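Local coordinates for protein arabinogalactan endo-1,4-beta-galactosidase (Ignisphaera aggregans, PDB 7OSK) that is probably an endo-beta-1,4-galactanase that cleaves internal bonds of galactan, present here as its calcium-binding glycoside hydrolase family 53 catalytic domain, at residues W90-V95 with L132-Y137; R52-S57 with W352-I357. One frame throughout, in Å; residues are numbered along the deposited sequence.

Interaction 1. Residues W90-V95 with L132-Y137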
loop_
_atom_site.group_PDB
_atom_site.type_symbol
_atom_site.label_atom_id
_atom_site.label_comp_id
_atom_site.label_asym_id
_atom_site.label_seq_id
_atom_site.Cartn_x
_atom_site.Cartn_y
_atom_site.Cartn_z
ATOM N N TRP A 90 1.877 -4.981 -10.663
ATOM C CA TRP A 90 1.643 -5.442 -9.296
ATOM C C TRP A 90 0.398 -4.808 -8.691
ATOM O O TRP A 90 0.037 -3.679 -9.025
ATOM C CB TRP A 90 2.852 -5.136 -8.411
ATOM C CG TRP A 90 3.925 -6.169 -8.473
ATOM C CD1 TRP A 90 4.821 -6.362 -9.482
ATOM C CD2 TRP A 90 4.227 -7.150 -7.474
ATOM N NE1 TRP A 90 5.660 -7.407 -9.176
ATOM C CE2 TRP A 90 5.316 -7.907 -7.948
ATOM C CE3 TRP A 90 3.681 -7.462 -6.226
ATOM C CZ2 TRP A 90 5.869 -8.957 -7.217
ATOM C CZ3 TRP A 90 4.231 -8.506 -5.502
ATOM C CH2 TRP A 90 5.314 -9.240 -6.000
ATOM N N ILE A 91 -0.244 -5.554 -7.795
ATOM C CA ILE A 91 -1.435 -5.097 -7.090
ATOM C C ILE A 91 -1.221 -5.219 -5.586
ATOM O O ILE A 91 -0.818 -6.274 -5.091
ATOM C CB ILE A 91 -2.687 -5.911 -7.498
ATOM C CG1 ILE A 91 -2.903 -5.857 -9.015
ATOM C CG2 ILE A 91 -3.924 -5.405 -6.764
ATOM C CD1 ILE A 91 -3.189 -4.466 -9.560
ATOM N N ARG A 92 -1.493 -4.135 -4.866
ATOM C CA ARG A 92 -1.388 -4.129 -3.410
ATOM C C ARG A 92 -2.772 -3.991 -2.790
ATOM O O ARG A 92 -3.545 -3.114 -3.168
ATOM C CB ARG A 92 -0.476 -2.996 -2.940
ATOM C CG ARG A 92 -0.297 -2.909 -1.433
ATOM C CD ARG A 92 0.721 -1.838 -1.070
ATOM N NE ARG A 92 0.937 -1.734 0.375
ATOM C CZ ARG A 92 0.326 -0.861 1.173
ATOM N NH1 ARG A 92 -0.556 0.002 0.684
ATOM N NH2 ARG A 92 0.598 -0.849 2.468
ATOM N N LEU A 93 -3.078 -4.873 -1.842
ATOM C CA LEU A 93 -4.380 -4.879 -1.181
ATOM C C LEU A 93 -4.223 -4.988 0.328
ATOM O O LEU A 93 -3.497 -5.849 0.822
ATOM C CB LEU A 93 -5.238 -6.041 -1.691
ATOM C CG LEU A 93 -5.602 -6.051 -3.176
ATOM C CD1 LEU A 93 -6.242 -7.377 -3.543
ATOM C CD2 LEU A 93 -6.529 -4.894 -3.515
ATOM N N ARG A 94 -4.906 -4.109 1.056
ATOM C CA ARG A 94 -4.955 -4.205 2.509
ATOM C C ARG A 94 -6.078 -5.150 2.913
ATOM O O ARG A 94 -7.052 -5.312 2.180
ATOM C CB ARG A 94 -5.158 -2.828 3.148
ATOM C CG ARG A 94 -6.428 -2.115 2.723
ATOM C CD ARG A 94 -6.629 -0.824 3.502
ATOM N NE ARG A 94 -7.766 -0.054 3.000
ATOM C CZ ARG A 94 -7.708 0.801 1.982
ATOM N NH1 ARG A 94 -6.564 1.007 1.340
ATOM N NH2 ARG A 94 -8.797 1.453 1.603
ATOM N N VAL A 95 -5.931 -5.774 4.078
ATOM C CA VAL A 95 -6.935 -6.701 4.589
ATOM C C VAL A 95 -7.208 -6.432 6.065
ATOM O O VAL A 95 -6.317 -6.559 6.908
ATOM C CB VAL A 95 -6.495 -8.177 4.405
ATOM C CG1 VAL A 95 -7.500 -9.129 5.044
ATOM C CG2 VAL A 95 -6.323 -8.505 2.931
ATOM N N LEU A 132 0.643 -8.145 -3.484
ATOM C CA LEU A 132 1.133 -7.834 -2.144
ATOM C C LEU A 132 -0.050 -7.623 -1.207
ATOM O O LEU A 132 -0.854 -6.714 -1.412
ATOM C CB LEU A 132 2.028 -6.588 -2.166
ATOM C CG LEU A 132 2.338 -5.901 -0.828
ATOM C CD1 LEU A 132 3.105 -6.817 0.121
ATOM C CD2 LEU A 132 3.111 -4.615 -1.069
ATOM N N ILE A 133 -0.157 -8.464 -0.182
ATOM C CA ILE A 133 -1.236 -8.341 0.789
ATOM C C ILE A 133 -0.730 -7.679 2.057
ATOM O O ILE A 133 0.297 -8.069 2.615
ATOM C CB ILE A 133 -1.863 -9.707 1.130
ATOM C CG1 ILE A 133 -2.659 -10.229 -0.068
ATOM C CG2 ILE A 133 -2.765 -9.604 2.365
ATOM C CD1 ILE A 133 -3.855 -9.374 -0.463
ATOM N N ASP A 134 -1.485 -6.681 2.502
ATOM C CA ASP A 134 -1.128 -5.867 3.652
ATOM C C ASP A 134 -2.089 -6.116 4.811
ATOM O O ASP A 134 -3.106 -5.438 4.945
ATOM C CB ASP A 134 -1.125 -4.389 3.250
ATOM C CG ASP A 134 -1.008 -3.451 4.439
ATOM O OD1 ASP A 134 -0.359 -3.821 5.436
ATOM O OD2 ASP A 134 -1.563 -2.335 4.372
ATOM N N PHE A 135 -1.768 -7.104 5.638
ATOM C CA PHE A 135 -2.563 -7.391 6.827
ATOM C C PHE A 135 -2.363 -6.308 7.884
ATOM O O PHE A 135 -1.345 -6.284 8.571
ATOM C CB PHE A 135 -2.193 -8.757 7.413
ATOM C CG PHE A 135 -2.472 -9.911 6.493
ATOM C CD1 PHE A 135 -3.773 -10.285 6.206
ATOM C CD2 PHE A 135 -1.433 -10.630 5.927
ATOM C CE1 PHE A 135 -4.032 -11.347 5.367
ATOM C CE2 PHE A 135 -1.687 -11.694 5.086
ATOM C CZ PHE A 135 -2.988 -12.054 4.807
ATOM N N HIS A 136 -3.339 -5.416 8.015
ATOM C CA HIS A 136 -3.266 -4.353 9.011
ATOM C C HIS A 136 -3.310 -4.919 10.428
ATOM O O HIS A 136 -2.887 -4.256 11.375
ATOM C CB HIS A 136 -4.406 -3.349 8.813
ATOM C CG HIS A 136 -4.206 -2.431 7.648
ATOM N ND1 HIS A 136 -4.500 -1.086 7.699
ATOM C CD2 HIS A 136 -3.738 -2.665 6.400
ATOM C CE1 HIS A 136 -4.221 -0.531 6.532
ATOM N NE2 HIS A 136 -3.757 -1.468 5.726
ATOM N N TYR A 137 -3.798 -6.151 10.560
ATOM C CA TYR A 137 -4.024 -6.766 11.865
ATOM C C TYR A 137 -4.841 -5.820 12.743
ATOM O O TYR A 137 -4.526 -5.581 13.906
ATOM C CB TYR A 137 -2.696 -7.141 12.527
ATOM C CG TYR A 137 -1.994 -8.281 11.818
ATOM C CD1 TYR A 137 -2.466 -9.584 11.927
ATOM C CD2 TYR A 137 -0.871 -8.055 11.035
ATOM C CE1 TYR A 137 -1.838 -10.631 11.277
ATOM C CE2 TYR A 137 -0.235 -9.097 10.382
ATOM C CZ TYR A 137 -0.723 -10.382 10.506
ATOM O OH TYR A 137 -0.092 -11.419 9.857
HETATM O O HOH W 1 -5.480 -7.925 8.931
#
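Leu132 opens the parallel pairing of the two strands: its N donates to Ile91 O (2.9 Å), and its O accepts from Leu93 N (2.9 Å). Its side chain runs alongside that of Arg92, with CD2 at the edge of the guanidinium and 3.7 Å from Arg92 CD. Ile133 turns to the opposite face, where CD1 packs on Leu93 CB and CG2 meets Val95 CG2 at 3.8 Å. Asp134 N then bonds Leu93 O (2.8 Å). With CG trans to its own N (chi1 170°), Asp134 brings OD2 to 3.2 Å from Arg92 NH2, a salt bridge of charges alone, because the oxygen lies well out of the guanidinium plane. Arg92 NH1 is also paired with Asp55 and Glu292, and a leucine in place of Arg92 would probably deprive Asp134 of this salt bridge, take from Glu292 its partner at NH1, and leave Asp55 to a long, weak ion pair with Arg94. Phe135 lies beside Val95, CD1 3.9 Å from Val95 CB. His136 sets its imidazole obliquely against the aliphatic part of Arg94, whose guanidinium is held by Glu58. Before Tyr137 the chains part, and a water joins Val95 O to Tyr137 N. This is a right-handed beta-alpha-beta unit of a (beta/alpha)8 barrel, with Arg92, Leu132 and Asp134 facing inward and Leu93 packing outward on helix 114-126.

Interaction 2. Residues R52-S57 with W352-I357; sequences RGVDAS and WGATWI
Asp55 and Trp352 hold matching first torsions, each with CG trans to its backbone N (chi1 -170° and -168°), and, on adjacent backbones, this sends the side chains alongside one another in the same direction. The carboxylate is tilted 47° to the indole plane, and Asp55 CG sits 3.5 Å from Trp352 CD1. Beyond this touch a water in the plane of the indole, at its edge, joins the two: it accepts from Trp352 NE1 (3.0 Å) and donates to Asp55 OD2 (3.0 Å). OD1 of Asp55 is used within its own segment, taking the N-H of Ser57 (3.1 Å) from above the carboxylate plane in an Asx turn. On the other side of the backbone, Val54 CB rests on Ala354 CB at 3.6 Å, and Thr355 CG2 lies against Ala56 CB. A second water bonds to three protein atoms, donating to Asp55 O (2.7 Å) and accepting from N and OG1 of Thr355. The side chain of Trp352 meets Trp372 edge-to-face and is about 4 Å from a bound hexane-1,6-diol, probably from the crystallisation liquor, though it may mark a pocket. No direct hydrogen bond crosses between the two segments; where the first and last barrel strands end, polar contact passes through two bridging waters, and a negative charge on Asp55 would probably be eased by Ser57 N, one of these waters and Arg92.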
loop_
_atom_site.group_PDB
_atom_site.type_symbol
_atom_site.label_atom_id
_atom_site.label_comp_id
_atom_site.label_asym_id
_atom_site.label_seq_id
_atom_site.Cartn_x
_atom_site.Cartn_y
_atom_site.Cartn_z
ATOM N N ARG A 52 5.992 -1.916 -10.620
ATOM C CA ARG A 52 5.236 -0.714 -10.939
ATOM C C ARG A 52 3.782 -0.976 -10.562
ATOM O O ARG A 52 2.938 -1.203 -11.424
ATOM C CB ARG A 52 5.368 -0.360 -12.424
ATOM C CG ARG A 52 6.790 -0.489 -12.981
ATOM C CD ARG A 52 6.823 -0.851 -14.468
ATOM N NE ARG A 52 5.917 -1.951 -14.813
ATOM C CZ ARG A 52 6.162 -2.894 -15.720
ATOM N NH1 ARG A 52 7.301 -2.911 -16.400
ATOM N NH2 ARG A 52 5.257 -3.833 -15.946
ATOM N N GLY A 53 3.500 -0.957 -9.263
ATOM C CA GLY A 53 2.202 -1.368 -8.759
ATOM C C GLY A 53 1.313 -0.220 -8.328
ATOM O O GLY A 53 1.726 0.940 -8.330
ATOM N N VAL A 54 0.076 -0.561 -7.980
ATOM C CA VAL A 54 -0.872 0.382 -7.401
ATOM C C VAL A 54 -1.636 -0.309 -6.282
ATOM O O VAL A 54 -1.751 -1.536 -6.273
ATOM C CB VAL A 54 -1.877 0.917 -8.447
ATOM C CG1 VAL A 54 -1.165 1.723 -9.521
ATOM C CG2 VAL A 54 -2.668 -0.229 -9.067
ATOM N N ASP A 55 -2.151 0.475 -5.340
ATOM C CA ASP A 55 -3.020 -0.056 -4.297
ATOM C C ASP A 55 -4.475 0.119 -4.719
ATOM O O ASP A 55 -4.979 1.239 -4.780
ATOM C CB ASP A 55 -2.763 0.639 -2.960
ATOM C CG ASP A 55 -3.466 -0.048 -1.801
ATOM O OD1 ASP A 55 -4.711 0.023 -1.731
ATOM O OD2 ASP A 55 -2.778 -0.654 -0.953
ATOM N N ALA A 56 -5.140 -0.995 -5.010
ATOM C CA ALA A 56 -6.520 -0.976 -5.487
ATOM C C ALA A 56 -7.469 -1.550 -4.442
ATOM O O ALA A 56 -8.432 -2.238 -4.777
ATOM C CB ALA A 56 -6.633 -1.757 -6.791
ATOM N N SER A 57 -7.199 -1.255 -3.174
ATOM C CA SER A 57 -7.972 -1.817 -2.072
ATOM C C SER A 57 -9.435 -1.375 -2.092
ATOM O O SER A 57 -10.315 -2.106 -1.642
ATOM C CB SER A 57 -7.339 -1.429 -0.734
ATOM O OG SER A 57 -5.972 -1.802 -0.690
ATOM N N TRP A 352 -0.674 4.618 -4.052
ATOM C CA TRP A 352 -1.791 4.364 -3.142
ATOM C C TRP A 352 -3.009 5.216 -3.482
ATOM O O TRP A 352 -2.887 6.404 -3.782
ATOM C CB TRP A 352 -1.370 4.619 -1.691
ATOM C CG TRP A 352 -2.364 4.103 -0.692
ATOM C CD1 TRP A 352 -2.431 2.838 -0.179
ATOM C CD2 TRP A 352 -3.436 4.835 -0.092
ATOM N NE1 TRP A 352 -3.478 2.740 0.705
ATOM C CE2 TRP A 352 -4.111 3.953 0.777
ATOM C CE3 TRP A 352 -3.892 6.151 -0.202
ATOM C CZ2 TRP A 352 -5.215 4.344 1.528
ATOM C CZ3 TRP A 352 -4.987 6.538 0.543
ATOM C CH2 TRP A 352 -5.637 5.638 1.398
ATOM N N GLY A 353 -4.185 4.598 -3.432
ATOM C CA GLY A 353 -5.426 5.288 -3.736
ATOM C C GLY A 353 -5.584 5.529 -5.225
ATOM O O GLY A 353 -6.245 6.478 -5.645
ATOM N N ALA A 354 -4.976 4.655 -6.022
ATOM C CA ALA A 354 -4.954 4.806 -7.473
ATOM C C ALA A 354 -6.339 4.653 -8.094
ATOM O O ALA A 354 -6.651 5.288 -9.100
ATOM C CB ALA A 354 -4.002 3.794 -8.085
ATOM N N THR A 355 -7.158 3.801 -7.488
ATOM C CA THR A 355 -8.474 3.471 -8.024
ATOM C C THR A 355 -9.598 4.109 -7.217
ATOM O O THR A 355 -10.773 3.824 -7.445
ATOM C CB THR A 355 -8.693 1.947 -8.047
ATOM O OG1 THR A 355 -8.739 1.448 -6.703
ATOM C CG2 THR A 355 -7.570 1.259 -8.806
ATOM N N TRP A 356 -9.239 4.975 -6.277
ATOM C CA TRP A 356 -10.227 5.545 -5.369
ATOM C C TRP A 356 -10.966 6.712 -6.026
ATOM O O TRP A 356 -10.751 7.876 -5.690
ATOM C CB TRP A 356 -9.553 5.988 -4.067
ATOM C CG TRP A 356 -10.478 6.012 -2.888
ATOM C CD1 TRP A 356 -11.829 5.820 -2.898
ATOM C CD2 TRP A 356 -10.115 6.230 -1.520
ATOM N NE1 TRP A 356 -12.330 5.909 -1.623
ATOM C CE2 TRP A 356 -11.298 6.161 -0.758
ATOM C CE3 TRP A 356 -8.904 6.480 -0.866
ATOM C CZ2 TRP A 356 -11.307 6.332 0.622
ATOM C CZ3 TRP A 356 -8.915 6.650 0.506
ATOM C CH2 TRP A 356 -10.108 6.575 1.235
ATOM N N ILE A 357 -11.842 6.379 -6.970
ATOM C CA ILE A 357 -12.640 7.379 -7.670
ATOM C C ILE A 357 -13.842 7.787 -6.818
ATOM O O ILE A 357 -14.276 7.025 -5.954
ATOM C CB ILE A 357 -13.120 6.849 -9.038
ATOM C CG1 ILE A 357 -13.972 5.587 -8.865
ATOM C CG2 ILE A 357 -11.924 6.547 -9.932
ATOM C CD1 ILE A 357 -14.807 5.250 -10.080
HETATM O O HOH W 2 -7.151 2.798 -5.103
HETATM O O HOH W 3 -3.879 -0.004 1.763
#

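From the N terminus, strand 51-55 comes first, then strand 90-95, helix 114-126 and strand 130-135. Interaction 1 closes the short loop between the second and third strands of the barrel. Interaction 2 closes a far longer one, bringing residues 352-357, at the C-terminal end of the eighth strand and in the loop after it, back to the first, so interaction 1 lies within its span without crossing. They meet because strands 51-55 and 90-95 are neighbours: Arg92 N lies 3.0 Å from Val54 O, a probable hydrogen bond, and Arg92 NH1 reaches Asp55 OD2 at 2.8 Å. Interaction 1 thus joins strands two and three, interaction 2 strand one to the loop leaving strand eight.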